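Local coordinates for protein probable fimbrial chaperone YadV (Escherichia coli K-12, PDB 5GHU) that probably acts as a periplasmic chaperone in the chaperone-usher pathway, assisting the folding and assembly of pilin subunits encoded by its fimbrial operon, at residues A[180-183]-A[184-188]. Sequence-based numbering, arbitrary orientation.
Sequences KMIA and PFSDE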
loop_
_atom_site.group_PDB
_atom_site.type_symbol
_atom_site.label_atom_id
_atom_site.label_comp_id
_atom_site.label_asym_id
_atom_site.label_seq_id
_atom_site.Cartn_x
_atom_site.Cartn_y
_atom_site.Cartn_z
ATOM N N LYS A 180 7.546 1.872 7.173
ATOM C CA LYS A 180 6.155 2.348 7.117
ATOM C C LYS A 180 5.990 3.012 5.786
ATOM O O LYS A 180 6.923 3.607 5.271
ATOM C CB LYS A 180 5.865 3.413 8.192
ATOM C CG LYS A 180 5.927 2.938 9.647
ATOM C CD LYS A 180 5.698 4.209 10.469
ATOM C CE LYS A 180 5.917 4.064 11.970
ATOM N NZ LYS A 180 5.829 5.437 12.552
ATOM N N MET A 181 4.747 2.981 5.287
ATOM C CA MET A 181 4.432 3.794 4.118
ATOM C C MET A 181 4.601 5.280 4.430
ATOM O O MET A 181 4.223 5.738 5.526
ATOM C CB MET A 181 2.994 3.471 3.654
ATOM C CG MET A 181 2.657 4.290 2.432
ATOM S SD MET A 181 1.090 3.701 1.632
ATOM C CE MET A 181 -0.094 4.048 2.895
ATOM N N ILE A 182 5.132 6.032 3.471
ATOM C CA ILE A 182 5.304 7.476 3.673
ATOM C C ILE A 182 4.520 8.252 2.599
ATOM O O ILE A 182 4.640 7.994 1.407
ATOM C CB ILE A 182 6.797 7.881 3.737
ATOM C CG1 ILE A 182 6.922 9.397 3.993
ATOM C CG2 ILE A 182 7.615 7.414 2.539
ATOM C CD1 ILE A 182 8.368 9.807 4.341
ATOM N N ALA A 183 3.615 9.073 3.100
ATOM C CA ALA A 183 2.725 9.853 2.211
ATOM C C ALA A 183 3.461 10.919 1.437
ATOM O O ALA A 183 4.544 11.377 1.818
ATOM C CB ALA A 183 1.591 10.461 3.093
ATOM N N PRO A 184 2.835 11.389 0.341
ATOM C CA PRO A 184 3.404 12.529 -0.412
ATOM C C PRO A 184 3.710 13.694 0.504
ATOM O O PRO A 184 2.919 13.995 1.446
ATOM C CB PRO A 184 2.294 12.922 -1.411
ATOM C CG PRO A 184 1.562 11.575 -1.620
ATOM C CD PRO A 184 1.601 10.825 -0.274
ATOM N N PHE A 185 4.837 14.355 0.229
ATOM C CA PHE A 185 5.086 15.672 0.897
ATOM C C PHE A 185 4.982 15.604 2.405
ATOM O O PHE A 185 4.331 16.480 3.035
ATOM C CB PHE A 185 4.124 16.769 0.348
ATOM C CG PHE A 185 4.191 16.945 -1.155
ATOM C CD1 PHE A 185 5.389 17.253 -1.806
ATOM C CD2 PHE A 185 3.042 16.751 -1.894
ATOM C CE1 PHE A 185 5.444 17.447 -3.203
ATOM C CE2 PHE A 185 3.064 16.913 -3.290
ATOM C CZ PHE A 185 4.233 17.261 -3.948
ATOM N N SER A 186 5.567 14.562 3.003
ATOM C CA SER A 186 5.435 14.342 4.446
ATOM C C SER A 186 6.690 13.694 5.021
ATOM O O SER A 186 7.581 13.267 4.279
ATOM C CB SER A 186 4.234 13.433 4.692
ATOM O OG SER A 186 4.622 12.068 4.406
ATOM N N ASP A 187 6.730 13.730 6.339
ATOM C CA ASP A 187 7.761 13.012 7.104
ATOM C C ASP A 187 7.156 11.810 7.792
ATOM O O ASP A 187 5.968 11.828 8.176
ATOM C CB ASP A 187 8.332 13.925 8.200
ATOM C CG ASP A 187 9.273 14.983 7.690
ATOM O OD1 ASP A 187 9.467 15.091 6.499
ATOM O OD2 ASP A 187 9.783 15.767 8.538
ATOM N N GLU A 188 7.973 10.758 8.043
ATOM C CA GLU A 188 7.587 9.684 8.908
ATOM C C GLU A 188 8.841 9.259 9.693
ATOM O O GLU A 188 9.918 9.255 9.111
ATOM C CB GLU A 188 7.147 8.451 8.106
ATOM C CG GLU A 188 5.780 8.477 7.574
ATOM C CD GLU A 188 4.733 8.650 8.624
ATOM O OE1 GLU A 188 4.981 8.393 9.835
ATOM O OE2 GLU A 188 3.651 9.119 8.251
HETATM O O HOH W 1 3.393 10.026 5.875
#
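Ser-186 and Ala-183, the two ends of a type II beta turn, show how a side chain can bridge such a turn where the backbone does not. The hydroxyl of Ser-186 donates from OG to Ala-183 O at 2.7 Å, approaching from above the carbonyl plane with a C=O...OG angle of 115°. It gets there because OG lies between its own backbone N and carbonyl carbon (chi1 78°). A water bonded to Ser-186 OG also takes the amide of Ala-183 (N to water 2.9 Å) and donates to Glu-188 OE2 at 2.6 Å. An alanine here removes the hydroxyl, which would probably leave Ala-183 O with the weak bond from Asn-155 ND2 and cost the water one of its three partners.

Packing is close beside this network. The side chains of buried Ile-182 and Glu-188 pass each other in opposite senses, Ile-182 CG1 3.9 Å from Glu-188 CG, while Ile-182 CD1 lies 3.5 Å from Ser-186 O. Bent at chi2 (-58°), Glu-188 lays its aliphatic part against this branch and lifts its carboxylate to the water. The outer side is looser: exposed Lys-180 crosses Glu-188 at about a right angle, NZ 4.1 Å from OE1, beyond a salt bridge, and bonds instead to Val-189 O.

In this PapD-like C-terminal domain the bend leads into strand 186-191, an edge of its three-stranded antiparallel sheet. Phe-185 and Ser-186 form a G1 bulge opposite Asn-155 of strand 150-155, Ile-182 packs on Val-153, and Met-181 touches Lys-119 and Phe-121 on strand 114-123 of the N-terminal domain's sheet.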